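Local coordinates for protein FAM179B (Mus musculus, PDB 5DN7) that binds microtubules and promotes their polymerization through its TOG domains, of which this is the second, and is involved in building cilia, at residues Y173-D177 with F178-K182. Numbering follows the deposited sequence.
Sequences YPSED and FDLPK
Phe178 packs its ring against the residues that lead into the short 3-10 turn 175-177. The evidence is one row of approaches along one side of the ring: CE2 lies 3.6 Å from Tyr173 CB, and CD2 lies 3.5 Å from Pro174 O. Both partners sit obliquely to the ring, whereas Tyr173 O lies at its edge, in the ring plane. A chi1 of -62° sets Phe178 CG beside its own backbone N, anti to the carbonyl carbon, which brings the CD2/CE2 side of the ring to these two atoms. Two backbone bonds set the turn itself. Asp177 N donates to Pro174 O over 3.1 Å, and Phe178 N donates to Ser175 O, also at 3.1 Å. The second is fairly straight at hydrogen (156°), yet the donor stands well above the carbonyl plane, 50° out of it. Pro174 O thus serves as acceptor for the turn while also bordering the ring. Beyond the turn, Pro140 and Leu144 of helix 140-148 and Leu170 of helix 156-172 also pack on the buried Phe178.

Packing is looser towards Leu180, whose CG comes no nearer than 4.2 Å to Ser175 O; its side chain packs on Leu170 and on Leu209 and Met213 of helix 196-213. Glu176 and Pro174 are exposed, their CB atoms directed away from the following residues. Asp179, only partly exposed like Asp177, N-caps helix 180-187, its OD1 accepting a weak bond from Lys182 N at 3.4 Å. The segment joins two successive predicted HEAT repeats of this TOG domain. Its chemistry implies that main-chain bonds give the turn its form and the buried ring its hold on neighbouring helices, while the weak cap is consistent with a modest contribution to starting helix 180-187.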
ATOM      1  N   TYR A 173      11.045   3.382  -8.031  1.00 18.24           N
ATOM      2  CA  TYR A 173      10.931   4.525  -8.924  1.00 17.87           C
ATOM      3  C   TYR A 173      12.078   5.500  -8.715  1.00 18.38           C
ATOM      4  O   TYR A 173      12.557   5.653  -7.596  1.00 26.34           O
ATOM      5  CB  TYR A 173       9.580   5.220  -8.710  1.00 18.34           C
ATOM      6  CG  TYR A 173       8.435   4.359  -9.167  1.00 18.23           C
ATOM      7  CD1 TYR A 173       8.123   4.275 -10.512  1.00 22.10           C
ATOM      8  CD2 TYR A 173       7.689   3.591  -8.265  1.00 21.63           C
ATOM      9  CE1 TYR A 173       7.093   3.477 -10.960  1.00 23.20           C
ATOM     10  CE2 TYR A 173       6.656   2.768  -8.709  1.00 18.94           C
ATOM     11  CZ  TYR A 173       6.365   2.727 -10.066  1.00 22.74           C
ATOM     12  OH  TYR A 173       5.346   1.941 -10.563  1.00 28.17           O
ATOM     13  N   PRO A 174      12.522   6.174  -9.797  1.00 19.66           N
ATOM     14  CA  PRO A 174      13.617   7.152  -9.685  1.00 20.39           C
ATOM     15  C   PRO A 174      13.269   8.356  -8.791  1.00 22.21           C
ATOM     16  O   PRO A 174      12.099   8.662  -8.602  1.00 19.39           O
ATOM     17  CB  PRO A 174      13.839   7.607 -11.145  1.00 22.01           C
ATOM     18  CG  PRO A 174      12.553   7.321 -11.843  1.00 21.98           C
ATOM     19  CD  PRO A 174      11.954   6.117 -11.162  1.00 22.00           C
ATOM     20  N   SER A 175      14.291   9.028  -8.273  1.00 22.10           N
ATOM     21  CA  SER A 175      14.133  10.165  -7.371  1.00 26.78           C
ATOM     22  C   SER A 175      13.204  11.267  -7.884  1.00 27.65           C
ATOM     23  O   SER A 175      12.472  11.888  -7.104  1.00 25.14           O
ATOM     24  CB  SER A 175      15.498  10.787  -7.080  1.00 31.26           C
ATOM     25  OG  SER A 175      16.226   9.994  -6.166  1.00 47.63           O
ATOM     26  N   GLU A 176      13.250  11.526  -9.186  1.00 21.83           N
ATOM     27  CA  GLU A 176      12.536  12.667  -9.729  1.00 27.19           C
ATOM     28  C   GLU A 176      11.038  12.413  -9.838  1.00 26.00           C
ATOM     29  O   GLU A 176      10.295  13.333 -10.099  1.00 25.63           O
ATOM     30  CB  GLU A 176      13.109  13.066 -11.106  1.00 29.36           C
ATOM     31  CG  GLU A 176      12.824  12.088 -12.220  1.00 34.93           C
ATOM     32  CD  GLU A 176      13.926  11.065 -12.397  1.00 38.34           C
ATOM     33  OE1 GLU A 176      14.790  10.930 -11.476  1.00 25.17           O
ATOM     34  OE2 GLU A 176      13.925  10.401 -13.473  1.00 30.07           O
ATOM     35  N   ASP A 177      10.593  11.171  -9.652  1.00 24.13           N
ATOM     36  CA  ASP A 177       9.157  10.896  -9.613  1.00 24.81           C
ATOM     37  C   ASP A 177       8.535  11.347  -8.283  1.00 21.01           C
ATOM     38  O   ASP A 177       7.324  11.335  -8.124  1.00 20.50           O
ATOM     39  CB  ASP A 177       8.879   9.405  -9.824  1.00 24.46           C
ATOM     40  CG  ASP A 177       9.102   8.965 -11.255  1.00 29.89           C
ATOM     41  OD1 ASP A 177       9.555   9.810 -12.053  1.00 25.52           O
ATOM     42  OD2 ASP A 177       8.848   7.771 -11.566  1.00 33.66           O
ATOM     43  N   PHE A 178       9.379  11.741  -7.339  1.00 19.14           N
ATOM     44  CA  PHE A 178       8.925  12.086  -5.998  1.00 21.68           C
ATOM     45  C   PHE A 178       9.225  13.528  -5.631  1.00 21.69           C
ATOM     46  O   PHE A 178      10.245  14.100  -6.042  1.00 20.60           O
ATOM     47  CB  PHE A 178       9.582  11.179  -4.943  1.00 17.74           C
ATOM     48  CG  PHE A 178       9.255   9.739  -5.100  1.00 24.00           C
ATOM     49  CD1 PHE A 178       8.058   9.228  -4.614  1.00 17.88           C
ATOM     50  CD2 PHE A 178      10.132   8.890  -5.761  1.00 19.65           C
ATOM     51  CE1 PHE A 178       7.752   7.889  -4.766  1.00 25.00           C
ATOM     52  CE2 PHE A 178       9.833   7.544  -5.907  1.00 18.71           C
ATOM     53  CZ  PHE A 178       8.643   7.041  -5.416  1.00 20.21           C
ATOM     54  N   ASP A 179       8.336  14.095  -4.830  1.00 21.01           N
ATOM     55  CA  ASP A 179       8.608  15.333  -4.107  1.00 22.18           C
ATOM     56  C   ASP A 179       9.211  14.925  -2.763  1.00 23.15           C
ATOM     57  O   ASP A 179       8.486  14.667  -1.792  1.00 23.97           O
ATOM     58  CB  ASP A 179       7.328  16.152  -3.929  1.00 22.24           C
ATOM     59  CG  ASP A 179       7.584  17.523  -3.335  1.00 30.84           C
ATOM     60  OD1 ASP A 179       8.614  17.724  -2.659  1.00 28.07           O
ATOM     61  OD2 ASP A 179       6.731  18.416  -3.550  1.00 39.26           O
ATOM     62  N   LEU A 180      10.535  14.833  -2.718  1.00 18.82           N
ATOM     63  CA  LEU A 180      11.185  14.231  -1.568  1.00 26.54           C
ATOM     64  C   LEU A 180      11.096  15.044  -0.260  1.00 22.15           C
ATOM     65  O   LEU A 180      10.980  14.439   0.801  1.00 21.27           O
ATOM     66  CB  LEU A 180      12.648  13.919  -1.895  1.00 26.24           C
ATOM     67  CG  LEU A 180      12.895  12.923  -3.024  1.00 25.61           C
ATOM     68  CD1 LEU A 180      14.363  12.901  -3.304  1.00 24.56           C
ATOM     69  CD2 LEU A 180      12.389  11.515  -2.681  1.00 17.20           C
ATOM     70  N   PRO A 181      11.180  16.393  -0.321  1.00 26.30           N
ATOM     71  CA  PRO A 181      10.901  17.171   0.900  1.00 25.77           C
ATOM     72  C   PRO A 181       9.513  16.895   1.471  1.00 25.39           C
ATOM     73  O   PRO A 181       9.351  16.649   2.671  1.00 21.58           O
ATOM     74  CB  PRO A 181      10.997  18.631   0.423  1.00 25.49           C
ATOM     75  CG  PRO A 181      11.985  18.582  -0.692  1.00 31.32           C
ATOM     76  CD  PRO A 181      11.766  17.243  -1.384  1.00 25.32           C
ATOM     77  N   LYS A 182       8.518  16.923   0.596  1.00 18.97           N
ATOM     78  CA  LYS A 182       7.154  16.704   1.023  1.00 25.04           C
ATOM     79  C   LYS A 182       7.072  15.343   1.683  1.00 25.72           C
ATOM     80  O   LYS A 182       6.551  15.204   2.786  1.00 20.38           O
ATOM     81  CB  LYS A 182       6.186  16.799  -0.159  1.00 35.43           C
ATOM     82  CG  LYS A 182       4.715  16.681   0.241  1.00 48.32           C
ATOM     83  CD  LYS A 182       3.777  16.971  -0.940  1.00 55.70           C
ATOM     84  CE  LYS A 182       3.781  15.821  -1.957  1.00 58.66           C
ATOM     85  NZ  LYS A 182       2.851  16.068  -3.114  1.00 58.58           N
TER